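Local coordinates for chlorite Dismutase (Nitrobacter winogradskyi, PDB 3QPI), which catalyses the breakdown of chlorite to chloride and dioxygen, using a bound heme b, at residues A116-Y121 against G160-T165; L122-R127 against A152-D157; L142-Y147 against I177-A182. All blocks are in the same frame, centred on the assembly; numbering follows the deposited sequence.

Contact 1 of 3, residues A116-Y121 against G160-T165; sequences AASLKY and GVLRAT. With HEM (protoporphyrin IX containing Fe), chain C.
The ring of Tyr121 has the carbonyl oxygen of Ser118 at its edge, in the ring plane, and its hydroxyl reaches over to the side of Val161, a loose approach with Tyr121 OH 4.3 Å from Val161 CG2. The second flat group is the porphyrin, met on one face by both segments. Leu162 CD1 stands over one pyrrole, 3.5 Å from HEM C2C. Ser118 CB lies over the outer edge of the next, at the root of a vinyl group, 3.7 Å from HEM C3B. This is the side of His114, the axial ligand of the iron, whose side chain is about 4 Å from that of Leu162. The two methyls of Leu162 divide the work: CD1 goes down to the heme, while CD2 turns across to Ser118 OG at 4.0 Å. OG of Ser118 is anti to the carbonyl carbon (chi1 -63°), which swings it back along its own chain to hydrogen-bond the His114 carbonyl oxygen, so what it offers Leu162 is plain packing. Likewise, the Tyr121 hydroxyl spends its polarity on Asp157, one turn before Val161. Just past Leu162 the chain turns, Thr165 OG1 bonding Leu162 O at 2.6 Å, in the carbonyl plane; Thr165 N bonds the same oxygen at 3.0 Å, so two donors grip it beside the heme-contacting leucine. The contact thus forms part of the proximal heme pocket. It joins the loop between helix 101-111 and strand 126-131 to the end of helix 152-163, where Ser118 and Tyr121 also touch Leu158, and where Arg163 salt-bridges Glu174 and Asp176 of strand 171-181.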
loop_
_atom_site.group_PDB
_atom_site.type_symbol
_atom_site.label_atom_id
_atom_site.label_comp_id
_atom_site.label_asym_id
_atom_site.label_seq_id
_atom_site.Cartn_x
_atom_site.Cartn_y
_atom_site.Cartn_z
ATOM N N ALA A 116 6.438 -12.359 -7.299
ATOM C CA ALA A 116 7.026 -12.721 -8.579
ATOM C C ALA A 116 6.392 -11.947 -9.724
ATOM O O ALA A 116 7.076 -11.536 -10.659
ATOM C CB ALA A 116 6.899 -14.221 -8.821
ATOM N N ALA A 117 5.084 -11.741 -9.653
ATOM C CA ALA A 117 4.404 -11.022 -10.714
ATOM C C ALA A 117 4.565 -9.504 -10.597
ATOM O O ALA A 117 4.260 -8.784 -11.541
ATOM C CB ALA A 117 2.929 -11.389 -10.752
ATOM N N SER A 118 5.035 -9.005 -9.458
ATOM C CA SER A 118 5.151 -7.553 -9.308
ATOM C C SER A 118 6.554 -7.049 -9.620
ATOM O O SER A 118 6.742 -5.863 -9.872
ATOM C CB SER A 118 4.737 -7.111 -7.904
ATOM O OG SER A 118 3.370 -7.413 -7.683
ATOM N N LEU A 119 7.530 -7.952 -9.623
ATOM C CA LEU A 119 8.920 -7.571 -9.861
ATOM C C LEU A 119 9.118 -6.743 -11.139
ATOM O O LEU A 119 9.981 -5.880 -11.190
ATOM C CB LEU A 119 9.824 -8.811 -9.900
ATOM C CG LEU A 119 10.154 -9.430 -8.539
ATOM C CD1 LEU A 119 10.983 -10.697 -8.705
ATOM C CD2 LEU A 119 10.884 -8.444 -7.633
ATOM N N LYS A 120 8.325 -6.987 -12.169
ATOM C CA LYS A 120 8.542 -6.266 -13.424
ATOM C C LYS A 120 8.253 -4.775 -13.280
ATOM O O LYS A 120 8.742 -3.979 -14.066
ATOM C CB LYS A 120 7.717 -6.860 -14.569
ATOM C CG LYS A 120 6.217 -6.862 -14.352
ATOM C CD LYS A 120 5.494 -7.647 -15.452
ATOM C CE LYS A 120 5.542 -6.908 -16.788
ATOM N NZ LYS A 120 5.128 -7.746 -17.977
ATOM N N TYR A 121 7.469 -4.400 -12.276
ATOM C CA TYR A 121 7.070 -3.005 -12.106
ATOM C C TYR A 121 8.094 -2.175 -11.357
ATOM O O TYR A 121 7.873 -0.978 -11.118
ATOM C CB TYR A 121 5.725 -2.910 -11.389
ATOM C CG TYR A 121 4.576 -3.445 -12.205
ATOM C CD1 TYR A 121 3.931 -2.645 -13.138
ATOM C CD2 TYR A 121 4.139 -4.754 -12.051
ATOM C CE1 TYR A 121 2.871 -3.133 -13.890
ATOM C CE2 TYR A 121 3.084 -5.246 -12.802
ATOM C CZ TYR A 121 2.455 -4.425 -13.711
ATOM O OH TYR A 121 1.410 -4.905 -14.450
ATOM N N GLY A 160 -4.736 -3.323 -10.775
ATOM C CA GLY A 160 -5.820 -4.153 -11.270
ATOM C C GLY A 160 -5.439 -5.621 -11.314
ATOM O O GLY A 160 -6.254 -6.507 -11.070
ATOM N N VAL A 161 -4.183 -5.883 -11.636
ATOM C CA VAL A 161 -3.676 -7.239 -11.660
ATOM C C VAL A 161 -3.775 -7.893 -10.263
ATOM O O VAL A 161 -4.245 -9.024 -10.115
ATOM C CB VAL A 161 -2.203 -7.217 -12.146
ATOM C CG1 VAL A 161 -1.419 -8.438 -11.664
ATOM C CG2 VAL A 161 -2.158 -7.115 -13.659
ATOM N N LEU A 162 -3.325 -7.183 -9.232
ATOM C CA LEU A 162 -3.307 -7.752 -7.895
ATOM C C LEU A 162 -4.722 -7.925 -7.399
ATOM O O LEU A 162 -5.030 -8.899 -6.709
ATOM C CB LEU A 162 -2.512 -6.861 -6.935
ATOM C CG LEU A 162 -1.001 -6.902 -7.161
ATOM C CD1 LEU A 162 -0.321 -5.790 -6.380
ATOM C CD2 LEU A 162 -0.439 -8.261 -6.766
ATOM N N ARG A 163 -5.585 -6.976 -7.744
ATOM C CA ARG A 163 -6.974 -7.059 -7.322
ATOM C C ARG A 163 -7.711 -8.232 -7.969
ATOM O O ARG A 163 -8.807 -8.577 -7.521
ATOM C CB ARG A 163 -7.710 -5.739 -7.572
ATOM C CG ARG A 163 -7.447 -4.733 -6.460
ATOM C CD ARG A 163 -7.981 -3.327 -6.726
ATOM N NE ARG A 163 -7.528 -2.444 -5.649
ATOM C CZ ARG A 163 -7.538 -1.115 -5.692
ATOM N NH1 ARG A 163 -7.983 -0.463 -6.763
ATOM N NH2 ARG A 163 -7.095 -0.434 -4.645
ATOM N N ALA A 164 -7.120 -8.872 -8.981
ATOM C CA ALA A 164 -7.747 -10.082 -9.567
ATOM C C ALA A 164 -7.284 -11.389 -8.905
ATOM O O ALA A 164 -7.705 -12.459 -9.311
ATOM C CB ALA A 164 -7.491 -10.160 -11.081
ATOM N N THR A 165 -6.411 -11.309 -7.902
ATOM C CA THR A 165 -5.761 -12.509 -7.370
ATOM C C THR A 165 -6.583 -13.149 -6.266
ATOM O O THR A 165 -7.519 -12.538 -5.739
ATOM C CB THR A 165 -4.373 -12.199 -6.858
ATOM O OG1 THR A 165 -4.456 -11.257 -5.772
ATOM C CG2 THR A 165 -3.525 -11.607 -7.998
HETATM C CHA HEM C . 3.130 -7.212 0.934
HETATM C CHB HEM C . 5.967 -6.627 -2.876
HETATM C CHC HEM C . 2.634 -3.733 -4.916
HETATM C CHD HEM C . -0.246 -4.580 -1.263
HETATM C C1A HEM C . 4.153 -7.250 0.049
HETATM C C2A HEM C . 5.375 -7.990 0.329
HETATM C C3A HEM C . 6.212 -7.840 -0.717
HETATM C C4A HEM C . 5.501 -7.002 -1.680
HETATM C CMA HEM C . 7.640 -8.483 -0.862
HETATM C CAA HEM C . 5.542 -8.805 1.620
HETATM C CBA HEM C . 6.302 -8.084 2.725
HETATM C CGA HEM C . 6.527 -9.113 3.813
HETATM O O1A HEM C . 5.885 -8.940 4.866
HETATM O O2A HEM C . 7.304 -10.104 3.634
HETATM C C1B HEM C . 5.275 -5.793 -3.684
HETATM C C2B HEM C . 5.870 -5.226 -4.869
HETATM C C3B HEM C . 4.975 -4.405 -5.398
HETATM C C4B HEM C . 3.769 -4.445 -4.594
HETATM C CMB HEM C . 7.300 -5.454 -5.424
HETATM C CAB HEM C . 5.227 -3.603 -6.695
HETATM C CBB HEM C . 4.998 -2.288 -6.705
HETATM C C1C HEM C . 1.539 -3.712 -4.142
HETATM C C2C HEM C . 0.292 -2.977 -4.357
HETATM C C3C HEM C . -0.476 -3.209 -3.294
HETATM C C4C HEM C . 0.251 -4.119 -2.427
HETATM C CMC HEM C . 0.010 -2.047 -5.560
HETATM C CAC HEM C . -1.901 -2.730 -2.966
HETATM C CBC HEM C . -2.739 -2.421 -3.966
HETATM C C1D HEM C . 0.374 -5.305 -0.325
HETATM C C2D HEM C . -0.248 -5.695 0.917
HETATM C C3D HEM C . 0.840 -6.516 1.594
HETATM C C4D HEM C . 1.956 -6.545 0.678
HETATM C CMD HEM C . -1.667 -5.377 1.494
HETATM C CAD HEM C . 0.767 -7.213 2.959
HETATM C CBD HEM C . 0.327 -8.657 2.673
HETATM C CGD HEM C . 0.060 -9.364 3.984
HETATM O O1D HEM C . 0.965 -9.357 4.848
HETATM O O2D HEM C . -1.053 -9.932 4.164
HETATM N NA HEM C . 4.240 -6.615 -1.202
HETATM N NB HEM C . 3.978 -5.307 -3.520
HETATM N NC HEM C . 1.476 -4.404 -2.964
HETATM N ND HEM C . 1.671 -5.833 -0.449
HETATM FE FE HEM C . 2.645 -5.634 -2.073
#

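Contact 2 of 3, residues L122-R127 against A152-D157; sequences LPAIAR and ATMFED. With HEM (protoporphyrin IX containing Fe), chain C.
Ile125 lines the heme pocket beside a vinyl group and is backed by Phe155. Their side chains cross at about a right angle, Ile125 CD1 packing on Phe155 CB at 3.7 Å. CG2 of Ile125, anti to the backbone N, comes obliquely to the ring at Phe155 CD1 (3.8 Å) and also meets the vinyl carbon HEM CBB. Farther from the heme, Met154 bends at chi3 (43°) to set CE against Ala124 CB, 3.7 Å apart. Leu122 CD2 lies 3.7 Å from HEM CAB at the porphyrin rim. Arg127 lies over the face opposite Leu162, consistent with the distal arginine of chlorite dismutases; its extended chain carries NE to 3.5 Å from HEM CHB, and the methyl HEM CMB sits over one guanidinium face, offset toward its rim. Arg127 NH1 hydrogen-bonds Gln74 OE1. With an alanine here, that oxygen would probably be left without its mate, and HEM CHB and CMB would lose the packing over them. The segment 122-127 leads into strand 126-131, which pairs with strand 141-147, and helix 152-163 packs Phe155 onto Ala86 and Ile88 of strand 84-92.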
loop_
_atom_site.group_PDB
_atom_site.type_symbol
_atom_site.label_atom_id
_atom_site.label_comp_id
_atom_site.label_asym_id
_atom_site.label_seq_id
_atom_site.Cartn_x
_atom_site.Cartn_y
_atom_site.Cartn_z
ATOM N N LEU A 122 9.199 -2.797 -10.963
ATOM C CA LEU A 122 10.300 -2.053 -10.355
ATOM C C LEU A 122 11.370 -1.921 -11.413
ATOM O O LEU A 122 11.533 -2.825 -12.232
ATOM C CB LEU A 122 10.878 -2.778 -9.119
ATOM C CG LEU A 122 9.919 -3.596 -8.237
ATOM C CD1 LEU A 122 10.658 -4.172 -7.031
ATOM C CD2 LEU A 122 8.712 -2.775 -7.779
ATOM N N PRO A 123 12.135 -0.820 -11.385
ATOM C CA PRO A 123 12.108 0.198 -10.332
ATOM C C PRO A 123 11.043 1.289 -10.509
ATOM O O PRO A 123 10.920 2.149 -9.649
ATOM C CB PRO A 123 13.499 0.815 -10.429
ATOM C CG PRO A 123 13.843 0.706 -11.890
ATOM C CD PRO A 123 13.169 -0.539 -12.406
ATOM N N ALA A 124 10.285 1.273 -11.593
ATOM C CA ALA A 124 9.297 2.335 -11.799
ATOM C C ALA A 124 8.508 2.676 -10.512
ATOM O O ALA A 124 8.429 3.842 -10.115
ATOM C CB ALA A 124 8.336 1.961 -12.936
ATOM N N ILE A 125 7.935 1.663 -9.865
ATOM C CA ILE A 125 7.092 1.894 -8.700
ATOM C C ILE A 125 7.892 1.619 -7.427
ATOM O O ILE A 125 8.340 0.507 -7.231
ATOM C CB ILE A 125 5.829 0.961 -8.707
ATOM C CG1 ILE A 125 5.143 0.936 -10.088
ATOM C CG2 ILE A 125 4.849 1.374 -7.618
ATOM C CD1 ILE A 125 4.574 2.302 -10.547
ATOM N N ALA A 126 8.096 2.639 -6.594
ATOM C CA ALA A 126 8.690 2.457 -5.270
ATOM C C ALA A 126 7.566 2.278 -4.261
ATOM O O ALA A 126 6.473 2.824 -4.446
ATOM C CB ALA A 126 9.566 3.676 -4.876
ATOM N N ARG A 127 7.834 1.534 -3.189
ATOM C CA ARG A 127 6.775 1.162 -2.244
ATOM C C ARG A 127 7.259 1.177 -0.801
ATOM O O ARG A 127 8.450 0.995 -0.522
ATOM C CB ARG A 127 6.252 -0.252 -2.552
ATOM C CG ARG A 127 7.257 -1.345 -2.217
ATOM C CD ARG A 127 6.790 -2.755 -2.580
ATOM N NE ARG A 127 7.600 -3.725 -1.849
ATOM C CZ ARG A 127 8.877 -3.987 -2.137
ATOM N NH1 ARG A 127 9.472 -3.373 -3.155
ATOM N NH2 ARG A 127 9.566 -4.854 -1.407
ATOM N N ALA A 152 2.055 6.202 -14.177
ATOM C CA ALA A 152 0.767 6.067 -13.506
ATOM C C ALA A 152 -0.110 4.979 -14.159
ATOM O O ALA A 152 -0.839 4.273 -13.460
ATOM C CB ALA A 152 0.037 7.395 -13.471
ATOM N N THR A 153 -0.050 4.827 -15.477
ATOM C CA THR A 153 -0.917 3.822 -16.100
ATOM C C THR A 153 -0.403 2.426 -15.779
ATOM O O THR A 153 -1.205 1.516 -15.547
ATOM C CB THR A 153 -1.130 4.001 -17.641
ATOM O OG1 THR A 153 0.083 3.747 -18.356
ATOM C CG2 THR A 153 -1.639 5.390 -17.954
ATOM N N MET A 154 0.919 2.263 -15.773
ATOM C CA MET A 154 1.529 1.034 -15.280
ATOM C C MET A 154 1.093 0.771 -13.842
ATOM O O MET A 154 0.787 -0.357 -13.483
ATOM C CB MET A 154 3.046 1.133 -15.276
ATOM C CG MET A 154 3.696 1.134 -16.623
ATOM S SD MET A 154 5.473 1.401 -16.424
ATOM C CE MET A 154 5.814 0.328 -15.019
ATOM N N PHE A 155 1.088 1.810 -13.007
ATOM C CA PHE A 155 0.657 1.614 -11.628
ATOM C C PHE A 155 -0.802 1.146 -11.552
ATOM O O PHE A 155 -1.101 0.180 -10.847
ATOM C CB PHE A 155 0.875 2.857 -10.737
ATOM C CG PHE A 155 0.425 2.639 -9.311
ATOM C CD1 PHE A 155 1.175 1.839 -8.451
ATOM C CD2 PHE A 155 -0.775 3.178 -8.852
ATOM C CE1 PHE A 155 0.750 1.599 -7.165
ATOM C CE2 PHE A 155 -1.197 2.948 -7.583
ATOM C CZ PHE A 155 -0.438 2.154 -6.720
ATOM N N GLU A 156 -1.719 1.785 -12.268
ATOM C CA GLU A 156 -3.101 1.344 -12.148
ATOM C C GLU A 156 -3.261 -0.074 -12.711
ATOM O O GLU A 156 -4.147 -0.813 -12.293
ATOM C CB GLU A 156 -4.071 2.303 -12.833
ATOM C CG GLU A 156 -3.988 3.726 -12.329
ATOM C CD GLU A 156 -4.207 3.838 -10.836
ATOM O OE1 GLU A 156 -4.712 2.870 -10.225
ATOM O OE2 GLU A 156 -3.861 4.896 -10.259
ATOM N N ASP A 157 -2.381 -0.444 -13.635
ATOM C CA ASP A 157 -2.379 -1.780 -14.234
ATOM C C ASP A 157 -1.931 -2.840 -13.220
ATOM O O ASP A 157 -2.577 -3.876 -13.041
ATOM C CB ASP A 157 -1.442 -1.799 -15.447
ATOM C CG ASP A 157 -1.419 -3.137 -16.140
ATOM O OD1 ASP A 157 -2.502 -3.612 -16.563
ATOM O OD2 ASP A 157 -0.321 -3.729 -16.256
HETATM C CHA HEM C . 3.130 -7.212 0.934
HETATM C CHB HEM C . 5.967 -6.627 -2.876
HETATM C CHC HEM C . 2.634 -3.733 -4.916
HETATM C CHD HEM C . -0.246 -4.580 -1.263
HETATM C C1A HEM C . 4.153 -7.250 0.049
HETATM C C2A HEM C . 5.375 -7.990 0.329
HETATM C C3A HEM C . 6.212 -7.840 -0.717
HETATM C C4A HEM C . 5.501 -7.002 -1.680
HETATM C CMA HEM C . 7.640 -8.483 -0.862
HETATM C CAA HEM C . 5.542 -8.805 1.620
HETATM C CBA HEM C . 6.302 -8.084 2.725
HETATM C CGA HEM C . 6.527 -9.113 3.813
HETATM O O1A HEM C . 5.885 -8.940 4.866
HETATM O O2A HEM C . 7.304 -10.104 3.634
HETATM C C1B HEM C . 5.275 -5.793 -3.684
HETATM C C2B HEM C . 5.870 -5.226 -4.869
HETATM C C3B HEM C . 4.975 -4.405 -5.398
HETATM C C4B HEM C . 3.769 -4.445 -4.594
HETATM C CMB HEM C . 7.300 -5.454 -5.424
HETATM C CAB HEM C . 5.227 -3.603 -6.695
HETATM C CBB HEM C . 4.998 -2.288 -6.705
HETATM C C1C HEM C . 1.539 -3.712 -4.142
HETATM C C2C HEM C . 0.292 -2.977 -4.357
HETATM C C3C HEM C . -0.476 -3.209 -3.294
HETATM C C4C HEM C . 0.251 -4.119 -2.427
HETATM C CMC HEM C . 0.010 -2.047 -5.560
HETATM C CAC HEM C . -1.901 -2.730 -2.966
HETATM C CBC HEM C . -2.739 -2.421 -3.966
HETATM C C1D HEM C . 0.374 -5.305 -0.325
HETATM C C2D HEM C . -0.248 -5.695 0.917
HETATM C C3D HEM C . 0.840 -6.516 1.594
HETATM C C4D HEM C . 1.956 -6.545 0.678
HETATM C CMD HEM C . -1.667 -5.377 1.494
HETATM C CAD HEM C . 0.767 -7.213 2.959
HETATM C CBD HEM C . 0.327 -8.657 2.673
HETATM C CGD HEM C . 0.060 -9.364 3.984
HETATM O O1D HEM C . 0.965 -9.357 4.848
HETATM O O2D HEM C . -1.053 -9.932 4.164
HETATM N NA HEM C . 4.240 -6.615 -1.202
HETATM N NB HEM C . 3.978 -5.307 -3.520
HETATM N NC HEM C . 1.476 -4.404 -2.964
HETATM N ND HEM C . 1.671 -5.833 -0.449
HETATM FE FE HEM C . 2.645 -5.634 -2.073
#

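Contact 3 of 3, residues L142-Y147 against I177-A182; sequences LTWFEY and IRLARA. With HEM (protoporphyrin IX containing Fe), chain C.
Trp144, which meets Leu179, follows Thr143, whose CG2 packs on the heme at HEM CHD and whose OG1 bonds Ile88 O. Indole and leucine cross at about a right angle, the methyl coming obliquely, with Trp144 CZ3 4.0 Å from Leu179 CD2. A chi1 of 173° swings the indole beside its own carbonyl carbon, where NE1 donates to Glu146 OE2 at 2.9 Å, on the anti side of the carboxylate. Phe145 points to the other surface of the strand, its CE1 3.5 Å from HEM C1C. That alternation belongs to the antiparallel sheet of a ferredoxin-like domain of the dimeric alpha+beta barrel clan, in which strand 84-92 runs between 141-147 and 171-181, so the direct contacts are between side chains. Glu146 OE1 accepts from the Gly78 backbone N and, at 3.1 Å, from a water that is weakly bonded to Arg181 NH1. At Tyr147 the hydroxyl meets the arginine chain crosswise, OH to Arg178 CD 3.8 Å, ring and guanidinium planes 90° apart. A second water links Tyr147 OH with Leu179 O, donating to the latter at 2.8 Å. The Arg178 guanidinium pairs with Glu156 and Asp176, and its NH1 lies above the carbonyl plane of Ile177 O at 3.1 Å.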
loop_
_atom_site.group_PDB
_atom_site.type_symbol
_atom_site.label_atom_id
_atom_site.label_comp_id
_atom_site.label_asym_id
_atom_site.label_seq_id
_atom_site.Cartn_x
_atom_site.Cartn_y
_atom_site.Cartn_z
ATOM N N LEU A 142 -1.335 -0.052 5.503
ATOM C CA LEU A 142 -1.316 1.157 4.695
ATOM C C LEU A 142 -0.218 0.937 3.669
ATOM O O LEU A 142 0.946 0.722 4.025
ATOM C CB LEU A 142 -1.033 2.395 5.542
ATOM C CG LEU A 142 -1.968 2.611 6.746
ATOM C CD1 LEU A 142 -1.577 3.859 7.549
ATOM C CD2 LEU A 142 -3.401 2.730 6.281
ATOM N N THR A 143 -0.605 0.932 2.396
ATOM C CA THR A 143 0.334 0.698 1.316
ATOM C C THR A 143 0.586 2.039 0.632
ATOM O O THR A 143 -0.345 2.789 0.345
ATOM C CB THR A 143 -0.165 -0.412 0.331
ATOM O OG1 THR A 143 -1.410 -0.040 -0.283
ATOM C CG2 THR A 143 -0.348 -1.727 1.080
ATOM N N TRP A 144 1.859 2.341 0.428
ATOM C CA TRP A 144 2.303 3.643 -0.037
ATOM C C TRP A 144 3.201 3.410 -1.238
ATOM O O TRP A 144 4.120 2.571 -1.179
ATOM C CB TRP A 144 3.080 4.354 1.081
ATOM C CG TRP A 144 3.709 5.612 0.628
ATOM C CD1 TRP A 144 5.034 5.826 0.379
ATOM C CD2 TRP A 144 3.033 6.838 0.322
ATOM N NE1 TRP A 144 5.227 7.114 -0.054
ATOM C CE2 TRP A 144 4.019 7.761 -0.101
ATOM C CE3 TRP A 144 1.689 7.243 0.361
ATOM C CZ2 TRP A 144 3.709 9.081 -0.476
ATOM C CZ3 TRP A 144 1.374 8.555 -0.020
ATOM C CH2 TRP A 144 2.389 9.463 -0.426
ATOM N N PHE A 145 2.916 4.135 -2.323
ATOM C CA PHE A 145 3.624 3.983 -3.590
ATOM C C PHE A 145 3.955 5.352 -4.185
ATOM O O PHE A 145 3.146 6.284 -4.104
ATOM C CB PHE A 145 2.743 3.190 -4.585
ATOM C CG PHE A 145 2.246 1.900 -4.020
ATOM C CD1 PHE A 145 3.046 0.770 -4.056
ATOM C CD2 PHE A 145 1.003 1.830 -3.404
ATOM C CE1 PHE A 145 2.612 -0.402 -3.499
ATOM C CE2 PHE A 145 0.564 0.665 -2.836
ATOM C CZ PHE A 145 1.361 -0.466 -2.890
ATOM N N GLU A 146 5.126 5.454 -4.803
ATOM C CA GLU A 146 5.560 6.676 -5.460
ATOM C C GLU A 146 6.076 6.339 -6.836
ATOM O O GLU A 146 6.768 5.326 -7.000
ATOM C CB GLU A 146 6.697 7.341 -4.680
ATOM C CG GLU A 146 6.381 7.608 -3.261
ATOM C CD GLU A 146 7.512 8.345 -2.528
ATOM O OE1 GLU A 146 8.618 8.552 -3.103
ATOM O OE2 GLU A 146 7.278 8.705 -1.362
ATOM N N TYR A 147 5.780 7.205 -7.808
ATOM C CA TYR A 147 6.183 6.975 -9.202
ATOM C C TYR A 147 6.129 8.259 -10.023
ATOM O O TYR A 147 5.457 9.221 -9.653
ATOM C CB TYR A 147 5.278 5.930 -9.843
ATOM C CG TYR A 147 3.822 6.126 -9.498
ATOM C CD1 TYR A 147 3.285 5.565 -8.345
ATOM C CD2 TYR A 147 2.984 6.870 -10.311
ATOM C CE1 TYR A 147 1.960 5.739 -8.012
ATOM C CE2 TYR A 147 1.635 7.043 -9.983
ATOM C CZ TYR A 147 1.129 6.473 -8.826
ATOM O OH TYR A 147 -0.204 6.637 -8.464
ATOM N N ILE A 177 -6.607 6.145 -2.725
ATOM C CA ILE A 177 -6.185 7.546 -2.635
ATOM C C ILE A 177 -5.030 7.813 -3.600
ATOM O O ILE A 177 -4.045 7.069 -3.610
ATOM C CB ILE A 177 -5.771 7.901 -1.194
ATOM C CG1 ILE A 177 -6.910 7.555 -0.226
ATOM C CG2 ILE A 177 -5.423 9.391 -1.086
ATOM C CD1 ILE A 177 -6.528 7.617 1.201
ATOM N N ARG A 178 -5.153 8.853 -4.427
ATOM C CA ARG A 178 -4.059 9.208 -5.333
ATOM C C ARG A 178 -3.542 10.616 -5.059
ATOM O O ARG A 178 -4.322 11.527 -4.787
ATOM C CB ARG A 178 -4.488 9.093 -6.809
ATOM C CG ARG A 178 -4.903 7.680 -7.224
ATOM C CD ARG A 178 -3.743 6.677 -7.122
ATOM N NE ARG A 178 -4.155 5.340 -7.542
ATOM C CZ ARG A 178 -4.643 4.398 -6.730
ATOM N NH1 ARG A 178 -4.787 4.619 -5.419
ATOM N NH2 ARG A 178 -5.005 3.221 -7.241
ATOM N N LEU A 179 -2.229 10.799 -5.188
ATOM C CA LEU A 179 -1.578 12.057 -4.807
ATOM C C LEU A 179 -0.667 12.620 -5.884
ATOM O O LEU A 179 -0.127 11.876 -6.707
ATOM C CB LEU A 179 -0.691 11.860 -3.571
ATOM C CG LEU A 179 -1.231 11.293 -2.261
ATOM C CD1 LEU A 179 -2.427 12.100 -1.757
ATOM C CD2 LEU A 179 -1.567 9.753 -2.417
ATOM N N ALA A 180 -0.455 13.937 -5.803
ATOM C CA ALA A 180 0.541 14.651 -6.594
ATOM C C ALA A 180 1.404 15.481 -5.645
ATOM O O ALA A 180 0.890 16.120 -4.718
ATOM C CB ALA A 180 -0.137 15.560 -7.617
ATOM N N ARG A 181 2.713 15.466 -5.866
ATOM C CA ARG A 181 3.623 16.160 -4.973
ATOM C C ARG A 181 3.329 17.669 -4.977
ATOM O O ARG A 181 3.230 18.305 -6.038
ATOM C CB ARG A 181 5.078 15.885 -5.344
ATOM C CG ARG A 181 6.073 16.339 -4.270
ATOM C CD ARG A 181 7.294 15.408 -4.201
ATOM N NE ARG A 181 8.374 15.904 -5.058
ATOM C CZ ARG A 181 9.238 15.132 -5.718
ATOM N NH1 ARG A 181 9.162 13.808 -5.649
ATOM N NH2 ARG A 181 10.183 15.692 -6.460
ATOM N N ALA A 182 3.150 18.221 -3.780
ATOM C CA ALA A 182 2.877 19.638 -3.626
ATOM C C ALA A 182 4.188 20.406 -3.477
ATOM O O ALA A 182 4.705 20.961 -4.448
ATOM C CB ALA A 182 1.996 19.867 -2.429
HETATM C CHA HEM C . 3.130 -7.212 0.934
HETATM C CHB HEM C . 5.967 -6.627 -2.876
HETATM C CHC HEM C . 2.634 -3.733 -4.916
HETATM C CHD HEM C . -0.246 -4.580 -1.263
HETATM C C1A HEM C . 4.153 -7.250 0.049
HETATM C C2A HEM C . 5.375 -7.990 0.329
HETATM C C3A HEM C . 6.212 -7.840 -0.717
HETATM C C4A HEM C . 5.501 -7.002 -1.680
HETATM C CMA HEM C . 7.640 -8.483 -0.862
HETATM C CAA HEM C . 5.542 -8.805 1.620
HETATM C CBA HEM C . 6.302 -8.084 2.725
HETATM C CGA HEM C . 6.527 -9.113 3.813
HETATM O O1A HEM C . 5.885 -8.940 4.866
HETATM O O2A HEM C . 7.304 -10.104 3.634
HETATM C C1B HEM C . 5.275 -5.793 -3.684
HETATM C C2B HEM C . 5.870 -5.226 -4.869
HETATM C C3B HEM C . 4.975 -4.405 -5.398
HETATM C C4B HEM C . 3.769 -4.445 -4.594
HETATM C CMB HEM C . 7.300 -5.454 -5.424
HETATM C CAB HEM C . 5.227 -3.603 -6.695
HETATM C CBB HEM C . 4.998 -2.288 -6.705
HETATM C C1C HEM C . 1.539 -3.712 -4.142
HETATM C C2C HEM C . 0.292 -2.977 -4.357
HETATM C C3C HEM C . -0.476 -3.209 -3.294
HETATM C C4C HEM C . 0.251 -4.119 -2.427
HETATM C CMC HEM C . 0.010 -2.047 -5.560
HETATM C CAC HEM C . -1.901 -2.730 -2.966
HETATM C CBC HEM C . -2.739 -2.421 -3.966
HETATM C C1D HEM C . 0.374 -5.305 -0.325
HETATM C C2D HEM C . -0.248 -5.695 0.917
HETATM C C3D HEM C . 0.840 -6.516 1.594
HETATM C C4D HEM C . 1.956 -6.545 0.678
HETATM C CMD HEM C . -1.667 -5.377 1.494
HETATM C CAD HEM C . 0.767 -7.213 2.959
HETATM C CBD HEM C . 0.327 -8.657 2.673
HETATM C CGD HEM C . 0.060 -9.364 3.984
HETATM O O1D HEM C . 0.965 -9.357 4.848
HETATM O O2D HEM C . -1.053 -9.932 4.164
HETATM N NA HEM C . 4.240 -6.615 -1.202
HETATM N NB HEM C . 3.978 -5.307 -3.520
HETATM N NC HEM C . 1.476 -4.404 -2.964
HETATM N ND HEM C . 1.671 -5.833 -0.449
HETATM FE FE HEM C . 2.645 -5.634 -2.073
HETATM O O HOH W 1 8.528 11.504 -4.185
HETATM O O HOH W 2 -1.047 9.764 -8.299
#

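Overall arrangement
All three contacts touch the heme, contact 1 on the axial-histidine face, contact 2 at the rim and opposite face, contact 3 through Phe145 and Thr143 on that opposite face. Contact 3 lies nearest the centre of the chain, about 9 Å between centres, against about 12 and 13 Å for contacts 2 and 1. Contacts 1 and 3 are largely buried, though Val161 in contact 1 is exposed; contact 2 is partly buried. Helix 152-163 serves contacts 1 and 2, while contacts 2 and 3 share one sheet and are tied by a salt bridge and by the Phe155 ring against Phe145 and Tyr147. Across its segments contact 2 is purely apolar, contact 1 mixes methyls with hydroxyls, and contact 3 adds bridging waters.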